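Local coordinates for protein D-aminoacid aminotransferase-like PLP-dependent enzyme (Haemophilus somnus, PDB 3CEB) that carries pyridoxal phosphate on a lysine and, as a putative 4-amino-4-deoxychorismate lyase of the class IV aminotransferase family, probably releases 4-aminobenzoate and pyruvate, at residues K34-M39 with Y70-Y75; N112-K115 with D121-M124; I170-F175 with A180-I185. All blocks are in the same frame, centred on the assembly; numbering follows the deposited sequence. Where two conformers were deposited one is given.

Contact 1 of 3, residues K34-M39 with Y70-Y75. With SO4 (sulfate ion), chain B.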
loop_
_atom_site.group_PDB
_atom_site.type_symbol
_atom_site.label_atom_id
_atom_site.label_comp_id
_atom_site.label_asym_id
_atom_site.label_seq_id
_atom_site.Cartn_x
_atom_site.Cartn_y
_atom_site.Cartn_z
ATOM N N LYS A 34 2.386 9.029 -15.003
ATOM C CA LYS A 34 0.980 9.439 -14.977
ATOM C C LYS A 34 0.839 10.888 -14.476
ATOM O O LYS A 34 0.197 11.707 -15.110
ATOM C CB LYS A 34 0.145 8.503 -14.101
ATOM C CG LYS A 34 -1.335 8.847 -14.128
ATOM C CD LYS A 34 -2.160 8.042 -13.101
ATOM C CE LYS A 34 -3.682 8.265 -13.270
ATOM N NZ LYS A 34 -4.466 7.155 -12.629
ATOM N N PHE A 35 1.490 11.197 -13.365
ATOM C CA PHE A 35 1.345 12.488 -12.669
ATOM C C PHE A 35 2.050 13.641 -13.385
ATOM O O PHE A 35 1.624 14.779 -13.290
ATOM C CB PHE A 35 1.917 12.365 -11.245
ATOM C CG PHE A 35 1.484 13.451 -10.294
ATOM C CD1 PHE A 35 0.267 13.375 -9.629
ATOM C CD2 PHE A 35 2.297 14.513 -10.014
ATOM C CE1 PHE A 35 -0.134 14.355 -8.733
ATOM C CE2 PHE A 35 1.887 15.500 -9.120
ATOM C CZ PHE A 35 0.674 15.402 -8.481
ATOM N N TYR A 36 3.137 13.342 -14.088
ATOM C CA TYR A 36 3.928 14.361 -14.795
ATOM C C TYR A 36 4.011 14.056 -16.276
ATOM O O TYR A 36 5.081 14.057 -16.861
ATOM C CB TYR A 36 5.340 14.440 -14.217
ATOM C CG TYR A 36 5.382 14.846 -12.750
ATOM C CD1 TYR A 36 5.083 16.144 -12.342
ATOM C CD2 TYR A 36 5.768 13.933 -11.773
ATOM C CE1 TYR A 36 5.161 16.512 -10.951
ATOM C CE2 TYR A 36 5.863 14.273 -10.445
ATOM C CZ TYR A 36 5.545 15.545 -10.031
ATOM O OH TYR A 36 5.604 15.796 -8.688
ATOM N N PRO A 37 2.865 13.798 -16.905
ATOM C CA PRO A 37 2.972 13.438 -18.310
ATOM C C PRO A 37 3.569 14.593 -19.151
ATOM O O PRO A 37 3.502 15.784 -18.779
ATOM C CB PRO A 37 1.511 13.205 -18.680
ATOM C CG PRO A 37 0.780 14.324 -17.903
ATOM C CD PRO A 37 1.512 14.311 -16.562
ATOM N N LYS A 38 4.167 14.246 -20.275
ATOM C CA LYS A 38 4.713 15.271 -21.204
ATOM C C LYS A 38 6.074 15.756 -20.647
ATOM O O LYS A 38 6.815 16.435 -21.338
ATOM C CB LYS A 38 3.712 16.433 -21.399
HETATM N N MSE A 39 6.442 15.357 -19.428
HETATM C CA MSE A 39 7.726 15.796 -18.881
HETATM C C MSE A 39 8.795 14.746 -19.107
HETATM O O MSE A 39 8.495 13.580 -19.067
HETATM C CB MSE A 39 7.631 16.073 -17.376
HETATM C CG MSE A 39 6.884 17.333 -17.009
HETATM SE SE MSE A 39 7.376 17.904 -15.219
HETATM C CE MSE A 39 9.032 18.854 -15.635
ATOM N N TYR A 70 8.183 12.159 -2.790
ATOM C CA TYR A 70 8.863 12.743 -3.940
ATOM C C TYR A 70 7.990 13.645 -4.796
ATOM O O TYR A 70 6.760 13.656 -4.651
ATOM C CB TYR A 70 9.441 11.650 -4.825
ATOM C CG TYR A 70 8.398 10.699 -5.338
ATOM C CD1 TYR A 70 7.926 9.677 -4.562
ATOM C CD2 TYR A 70 7.893 10.832 -6.610
ATOM C CE1 TYR A 70 6.943 8.783 -5.049
ATOM C CE2 TYR A 70 6.914 9.950 -7.120
ATOM C CZ TYR A 70 6.443 8.936 -6.353
ATOM O OH TYR A 70 5.485 8.081 -6.882
ATOM N N ASN A 71 8.666 14.427 -5.640
ATOM C CA ASN A 71 8.020 15.121 -6.726
ATOM C C ASN A 71 8.778 14.857 -7.987
ATOM O O ASN A 71 9.468 13.839 -8.089
ATOM C CB ASN A 71 7.870 16.605 -6.508
ATOM C CG ASN A 71 9.116 17.273 -6.075
ATOM O OD1 ASN A 71 10.185 17.058 -6.603
ATOM N ND2 ASN A 71 8.974 18.112 -5.100
ATOM N N HIS A 72 8.669 15.737 -8.977
ATOM C CA HIS A 72 9.374 15.451 -10.267
ATOM C C HIS A 72 10.885 15.600 -10.213
ATOM O O HIS A 72 11.568 15.156 -11.125
ATOM C CB HIS A 72 8.821 16.260 -11.445
ATOM C CG HIS A 72 9.484 17.589 -11.662
ATOM N ND1 HIS A 72 9.048 18.739 -11.057
ATOM C CD2 HIS A 72 10.486 17.962 -12.493
ATOM C CE1 HIS A 72 9.782 19.757 -11.473
ATOM N NE2 HIS A 72 10.653 19.316 -12.357
ATOM N N HIS A 73 11.440 16.178 -9.155
ATOM C CA HIS A 73 12.884 16.365 -9.173
ATOM C C HIS A 73 13.627 16.200 -7.843
ATOM O O HIS A 73 14.820 16.374 -7.794
ATOM C CB HIS A 73 13.184 17.760 -9.687
ATOM C CG HIS A 73 12.912 18.801 -8.666
ATOM N ND1 HIS A 73 13.921 19.432 -7.959
ATOM C CD2 HIS A 73 11.743 19.256 -8.163
ATOM C CE1 HIS A 73 13.379 20.267 -7.094
ATOM N NE2 HIS A 73 12.060 20.172 -7.188
ATOM N N ASP A 74 12.928 15.881 -6.768
ATOM C CA ASP A 74 13.568 15.759 -5.458
ATOM C C ASP A 74 12.789 14.764 -4.623
ATOM O O ASP A 74 11.702 14.331 -4.998
ATOM C CB ASP A 74 13.561 17.102 -4.783
ATOM C CG ASP A 74 14.534 17.222 -3.625
ATOM O OD1 ASP A 74 15.424 16.382 -3.382
ATOM O OD2 ASP A 74 14.430 18.263 -2.960
ATOM N N TYR A 75 13.343 14.414 -3.479
ATOM C CA TYR A 75 12.732 13.415 -2.618
ATOM C C TYR A 75 13.180 13.724 -1.195
ATOM O O TYR A 75 14.112 14.497 -0.981
ATOM C CB TYR A 75 13.143 11.992 -3.033
ATOM C CG TYR A 75 14.582 11.687 -2.713
ATOM C CD1 TYR A 75 14.943 11.221 -1.458
ATOM C CD2 TYR A 75 15.593 11.928 -3.648
ATOM C CE1 TYR A 75 16.289 10.949 -1.127
ATOM C CE2 TYR A 75 16.954 11.712 -3.323
ATOM C CZ TYR A 75 17.300 11.197 -2.057
ATOM O OH TYR A 75 18.624 10.944 -1.733
HETATM S S SO4 B . 6.210 19.138 -8.567
HETATM O O1 SO4 B . 7.328 18.467 -9.257
HETATM O O2 SO4 B . 5.346 19.797 -9.512
HETATM O O3 SO4 B . 5.306 18.262 -7.834
HETATM O O4 SO4 B . 6.833 20.073 -7.650
#

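Contact 2 of 3, residues N112-K115 with D121-M124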
loop_
_atom_site.group_PDB
_atom_site.type_symbol
_atom_site.label_atom_id
_atom_site.label_comp_id
_atom_site.label_asym_id
_atom_site.label_seq_id
_atom_site.Cartn_x
_atom_site.Cartn_y
_atom_site.Cartn_z
ATOM N N ASN A 112 -10.482 10.771 6.641
ATOM C CA ASN A 112 -11.868 11.020 7.041
ATOM C C ASN A 112 -12.743 9.770 6.968
ATOM O O ASN A 112 -13.645 9.614 7.760
ATOM C CB ASN A 112 -12.479 12.142 6.234
ATOM C CG ASN A 112 -11.921 13.476 6.636
ATOM O OD1 ASN A 112 -11.591 13.684 7.820
ATOM N ND2 ASN A 112 -11.799 14.404 5.669
ATOM N N LEU A 113 -12.475 8.891 6.014
ATOM C CA LEU A 113 -13.198 7.636 5.908
ATOM C C LEU A 113 -12.824 6.766 7.097
ATOM O O LEU A 113 -13.671 6.198 7.738
ATOM C CB LEU A 113 -12.895 6.913 4.594
ATOM C CG LEU A 113 -13.477 7.681 3.394
ATOM C CD1 LEU A 113 -13.228 6.958 2.087
ATOM C CD2 LEU A 113 -14.967 7.965 3.629
ATOM N N LEU A 114 -11.542 6.721 7.423
ATOM C CA LEU A 114 -11.057 5.911 8.554
ATOM C C LEU A 114 -11.721 6.298 9.862
ATOM O O LEU A 114 -11.870 5.458 10.708
ATOM C CB LEU A 114 -9.550 6.059 8.730
ATOM C CG LEU A 114 -8.847 5.158 9.751
ATOM C CD1 LEU A 114 -9.028 3.691 9.416
ATOM C CD2 LEU A 114 -7.350 5.557 9.772
ATOM N N LYS A 115 -12.106 7.558 10.012
ATOM C CA LYS A 115 -12.775 8.010 11.241
ATOM C C LYS A 115 -14.080 7.300 11.431
ATOM O O LYS A 115 -14.632 7.331 12.493
ATOM C CB LYS A 115 -13.063 9.518 11.253
ATOM C CG LYS A 115 -11.847 10.360 11.416
ATOM C CD LYS A 115 -12.209 11.835 11.489
ATOM C CE LYS A 115 -10.959 12.719 11.265
ATOM N NZ LYS A 115 -11.413 14.147 11.201
ATOM N N ASP A 121 -10.902 -2.342 13.594
ATOM C CA ASP A 121 -9.489 -2.037 13.503
ATOM C C ASP A 121 -9.170 -1.196 12.287
ATOM O O ASP A 121 -8.085 -0.644 12.185
ATOM C CB ASP A 121 -8.665 -3.288 13.346
ATOM C CG ASP A 121 -8.703 -4.153 14.528
ATOM O OD1 ASP A 121 -8.800 -3.628 15.643
ATOM O OD2 ASP A 121 -8.567 -5.374 14.321
ATOM N N GLU A 122 -10.079 -1.138 11.331
ATOM C CA GLU A 122 -9.786 -0.432 10.109
ATOM C C GLU A 122 -11.048 -0.453 9.234
ATOM O O GLU A 122 -12.136 -0.832 9.708
ATOM C CB GLU A 122 -8.503 -1.054 9.547
ATOM C CG GLU A 122 -7.928 -0.647 8.232
ATOM C CD GLU A 122 -7.695 0.811 7.946
ATOM O OE1 GLU A 122 -6.685 1.443 8.319
ATOM O OE2 GLU A 122 -8.489 1.284 7.151
ATOM N N ILE A 123 -10.963 0.025 7.997
ATOM C CA ILE A 123 -12.177 0.137 7.190
ATOM C C ILE A 123 -12.044 -0.675 5.933
ATOM O O ILE A 123 -10.988 -1.224 5.639
ATOM C CB ILE A 123 -12.579 1.601 6.821
ATOM C CG1 ILE A 123 -11.508 2.276 5.943
ATOM C CG2 ILE A 123 -12.836 2.397 8.072
ATOM C CD1 ILE A 123 -11.820 3.711 5.513
HETATM N N MSE A 124 -13.132 -0.717 5.188
HETATM C CA MSE A 124 -13.195 -1.456 3.958
HETATM C C MSE A 124 -14.031 -0.616 3.002
HETATM O O MSE A 124 -15.222 -0.432 3.199
HETATM C CB MSE A 124 -13.819 -2.810 4.261
HETATM C CG MSE A 124 -14.062 -3.659 3.057
HETATM SE SE MSE A 124 -14.597 -5.464 3.518
HETATM C CE MSE A 124 -12.824 -6.096 3.883
#

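Contact 3 of 3, residues I170-F175 with A180-I185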
loop_
_atom_site.group_PDB
_atom_site.type_symbol
_atom_site.label_atom_id
_atom_site.label_comp_id
_atom_site.label_asym_id
_atom_site.label_seq_id
_atom_site.Cartn_x
_atom_site.Cartn_y
_atom_site.Cartn_z
ATOM N N ILE A 170 -4.858 -14.367 -5.259
ATOM C CA ILE A 170 -5.572 -14.531 -6.537
ATOM C C ILE A 170 -6.460 -13.326 -6.706
ATOM O O ILE A 170 -7.056 -12.843 -5.739
ATOM C CB ILE A 170 -6.351 -15.855 -6.535
ATOM C CG1 ILE A 170 -5.383 -16.974 -6.866
ATOM C CG2 ILE A 170 -7.475 -15.925 -7.567
ATOM C CD1 ILE A 170 -6.011 -18.355 -6.819
ATOM N N ALA A 171 -6.494 -12.774 -7.917
ATOM C CA ALA A 171 -7.283 -11.552 -8.178
ATOM C C ALA A 171 -8.666 -11.918 -8.707
ATOM O O ALA A 171 -8.816 -12.771 -9.544
ATOM C CB ALA A 171 -6.556 -10.625 -9.130
ATOM N N ARG A 172 -9.678 -11.281 -8.157
ATOM C CA ARG A 172 -11.046 -11.513 -8.581
ATOM C C ARG A 172 -11.959 -10.346 -8.284
ATOM O O ARG A 172 -11.796 -9.651 -7.301
ATOM C CB ARG A 172 -11.658 -12.713 -7.861
ATOM C CG ARG A 172 -11.045 -14.057 -8.159
ATOM C CD ARG A 172 -12.208 -15.028 -8.261
ATOM N NE ARG A 172 -11.984 -16.385 -7.754
ATOM C CZ ARG A 172 -12.446 -16.841 -6.580
ATOM N NH1 ARG A 172 -13.136 -16.063 -5.743
ATOM N NH2 ARG A 172 -12.214 -18.090 -6.231
ATOM N N GLU A 173 -12.981 -10.202 -9.103
ATOM C CA GLU A 173 -13.948 -9.159 -8.886
ATOM C C GLU A 173 -14.768 -9.493 -7.636
ATOM O O GLU A 173 -15.327 -10.564 -7.545
ATOM C CB GLU A 173 -14.835 -8.975 -10.130
ATOM C CG GLU A 173 -15.807 -7.868 -9.920
ATOM C CD GLU A 173 -16.432 -7.341 -11.184
ATOM O OE1 GLU A 173 -16.547 -8.113 -12.147
ATOM O OE2 GLU A 173 -16.834 -6.146 -11.191
ATOM N N ILE A 174 -14.820 -8.582 -6.671
ATOM C CA ILE A 174 -15.545 -8.833 -5.423
ATOM C C ILE A 174 -16.566 -7.770 -5.139
ATOM O O ILE A 174 -16.245 -6.666 -4.744
ATOM C CB ILE A 174 -14.613 -8.865 -4.194
ATOM C CG1 ILE A 174 -13.551 -9.959 -4.333
ATOM C CG2 ILE A 174 -15.418 -9.090 -2.928
ATOM C CD1 ILE A 174 -12.488 -9.932 -3.182
ATOM N N PHE A 175 -17.817 -8.114 -5.326
ATOM C CA PHE A 175 -18.902 -7.177 -5.015
ATOM C C PHE A 175 -19.132 -7.241 -3.554
ATOM O O PHE A 175 -18.803 -8.232 -2.928
ATOM C CB PHE A 175 -20.195 -7.523 -5.741
ATOM C CG PHE A 175 -20.112 -7.337 -7.210
ATOM C CD1 PHE A 175 -19.655 -8.351 -8.024
ATOM C CD2 PHE A 175 -20.484 -6.147 -7.795
ATOM C CE1 PHE A 175 -19.557 -8.168 -9.397
ATOM C CE2 PHE A 175 -20.397 -5.979 -9.175
ATOM C CZ PHE A 175 -19.918 -6.981 -9.966
ATOM N N ALA A 180 -20.261 -12.365 1.764
ATOM C CA ALA A 180 -20.921 -13.526 2.335
ATOM C C ALA A 180 -20.055 -14.760 2.132
ATOM O O ALA A 180 -19.931 -15.616 3.032
ATOM C CB ALA A 180 -22.301 -13.742 1.662
ATOM N N GLN A 181 -19.454 -14.839 0.952
ATOM C CA GLN A 181 -18.738 -15.992 0.420
ATOM C C GLN A 181 -17.435 -16.266 1.131
ATOM O O GLN A 181 -16.884 -17.290 0.972
ATOM C CB GLN A 181 -18.317 -15.726 -1.014
ATOM C CG GLN A 181 -19.268 -15.877 -2.144
ATOM C CD GLN A 181 -18.558 -15.640 -3.469
ATOM O OE1 GLN A 181 -17.680 -16.382 -3.879
ATOM N NE2 GLN A 181 -18.933 -14.598 -4.129
ATOM N N TYR A 182 -16.924 -15.306 1.862
ATOM C CA TYR A 182 -15.564 -15.361 2.462
ATOM C C TYR A 182 -15.526 -15.641 3.993
ATOM O O TYR A 182 -16.486 -15.401 4.708
ATOM C CB TYR A 182 -14.763 -14.116 2.066
ATOM C CG TYR A 182 -14.635 -14.020 0.572
ATOM C CD1 TYR A 182 -13.714 -14.793 -0.104
ATOM C CD2 TYR A 182 -15.457 -13.197 -0.177
ATOM C CE1 TYR A 182 -13.609 -14.753 -1.474
ATOM C CE2 TYR A 182 -15.356 -13.144 -1.569
ATOM C CZ TYR A 182 -14.429 -13.932 -2.197
ATOM O OH TYR A 182 -14.283 -13.909 -3.547
ATOM N N GLU A 183 -14.400 -16.166 4.467
ATOM C CA GLU A 183 -14.274 -16.670 5.818
ATOM C C GLU A 183 -13.450 -15.828 6.756
ATOM O O GLU A 183 -13.462 -16.046 7.956
ATOM C CB GLU A 183 -13.610 -18.030 5.747
ATOM C CG GLU A 183 -14.343 -19.018 4.847
ATOM C CD GLU A 183 -13.670 -20.352 4.803
ATOM O OE1 GLU A 183 -13.884 -21.179 5.710
ATOM O OE2 GLU A 183 -12.916 -20.572 3.848
ATOM N N GLU A 184 -12.754 -14.847 6.208
ATOM C CA GLU A 184 -11.791 -14.078 6.967
ATOM C C GLU A 184 -11.276 -12.964 6.096
ATOM O O GLU A 184 -11.178 -13.148 4.893
ATOM C CB GLU A 184 -10.625 -14.978 7.362
ATOM C CG GLU A 184 -9.608 -14.308 8.266
ATOM C CD GLU A 184 -8.412 -15.188 8.633
ATOM O OE1 GLU A 184 -8.445 -16.409 8.444
ATOM O OE2 GLU A 184 -7.412 -14.638 9.130
ATOM N N ILE A 185 -10.964 -11.823 6.712
ATOM C CA ILE A 185 -10.476 -10.632 6.027
ATOM C C ILE A 185 -9.159 -10.188 6.622
ATOM O O ILE A 185 -8.987 -10.201 7.839
ATOM C CB ILE A 185 -11.433 -9.402 6.211
ATOM C CG1 ILE A 185 -12.899 -9.783 5.934
ATOM C CG2 ILE A 185 -10.965 -8.206 5.338
ATOM C CD1 ILE A 185 -13.847 -8.626 5.980
HETATM O O HOH W 1 -16.342 -12.559 -4.999
#

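Contact 1 of 3, residues K34-M39 with Y70-Y75
Sulfate oxygen O1 is held twice by His72, through its backbone N and its ring ND1, while Tyr36 reaches the same ion from the other segment. The bond from His72 N to O1 is 3.1 Å long and fairly straight at 160°; the one from ND1 is modelled shorter than such bonds normally are, so its length is doubtful. Tyr36 OH donates to sulfate O3 at 2.6 Å, with O3 in the plane of the phenol ring. The ion, probably from the crystallisation liquor, therefore bridges the two segments.

Beside it the aromatic groups interlock. His72 CB stands over the centre of the Tyr36 ring, 3.5 Å from the centroid, a CH-pi contact, and Phe35 CD2 lies over the rim of the opposite face. The imidazole turns its edge to the phenol, planes 60° apart, in a T-shaped pair. Met39 bends at chi3 (83°) and lays CE over the His72 ring, 3.6 Å from CD2; methionine's flexible, polarisable thioether suits an aromatic face, and selenium replaces its sulfur here.

Asn71 shapes the backbone: OD1 accepts from His73 N at 3.0 Å, an Asx turn, and Asp74 N extends this to an Asx motif, while ND2 bonds Gln4 O. The contact thus sets the turn that follows helix 21-35 against the hairpin connection between strands 63-70 and 75-82.

Contact 2 of 3, residues N112-K115 with D121-M124
Ile123 pushes its side chain against Leu113 and Leu114, packing the C-terminal part of helix 108-114 on strand 122-127. This helix lies in a beta-alpha-beta crossover: strand 90-94 runs parallel to 122-127 as its neighbour in the sheet, and the connection between them holds the helix as well as Lys103, which carries the pyridoxal phosphate as a Schiff base.

In the first shell, Ile123 CD1 meets Leu113 CB at 3.5 Å and lies 3.6 Å from Leu114 N, so one methyl fills the angle between two successive helical residues. The gamma methyl, CG2, lies against the helix backbone, 3.9 Å from Leu113 O, and is 4.2 Å from Leu114 CD1. This spread follows from chi1 of 63°, which places CG1 between the backbone N and the carbonyl carbon and lets both branches of the isoleucine face the helix. A beta-branched residue suits a strand, and here its two branches both reach the helix. Leu114 CD1 also rests against the carboxylate of Glu122, 3.3 Å from OE2 and 3.4 Å from OE1.

Farther out, Val93 touches both Leu113 and Ile123, continuing the apolar layer onto strand 90-94. The acid beside the leucine is buried, but it is satisfied: Ser135 N donates to Glu122 OE2, and a bend at chi2 (52°) folds the chain back on its own strand. There Ile123 N donates to Glu122 OE2 over 2.9 Å, meeting the oxygen on its anti side, 30° out of the carboxylate plane.

Contact 3 of 3, residues I170-F175 with A180-I185
Arg172 and Tyr182 meet at their edges: the phenol oxygen lies near the guanidinium plane, and NH1 lies near the plane of the phenol ring. The two planes are 36° apart, so the groups are neither stacked nor perpendicular. Bends at chi2 and chi3 carry the arginine round to this position, with NH1 3.3 Å from Tyr182 OH. The angle is too poor for a hydrogen bond. Ile174 comes to the ring obliquely: its CG2 is 4.3 Å from Tyr182 CE2, and Ile174 CG1 is 4.1 Å from Tyr182 OH. Gln181 CB covers part of one ring face.

A water in the ring plane is bound to Tyr182 OH at 2.9 Å and also gives a weak bond to Glu173 O. Tyr182 touches Ile148 of strand 146-150 and Gln143 of strand 138-143, so the contact joins edge strand 170-172 and the residues after it to the loop before strand 185-188. Tyrosine suits such a border, its ring packing with isoleucines while its hydroxyl turns to polar groups. What joins the segments directly is light apolar packing, with a water bridge that is weak on the Glu173 side, and the nearby guanidinium would probably make the hydroxyl somewhat more acidic.

In the fold
From the N terminus, contact 1 comes first, joining the end of helix 21-35 to the turn between strands 63-70 and 75-82 and closing a loop of 30 residues that includes helix 46-51. The chain then passes Lys103 before contact 2, whose five intervening residues lead straight from helix 108-114 into strand 122-127. Contact 3, with four residues between its segments, closes a turn within the connection from strand 170-172 to strand 185-188, the two outermost strands of their sheet. All three follow in series; none nests or crosses. Contacts 1 and 3 lie on opposite sides of the chain's centre, centres 35 Å apart, whereas contacts 2 and 3 touch, with centres 19 Å apart.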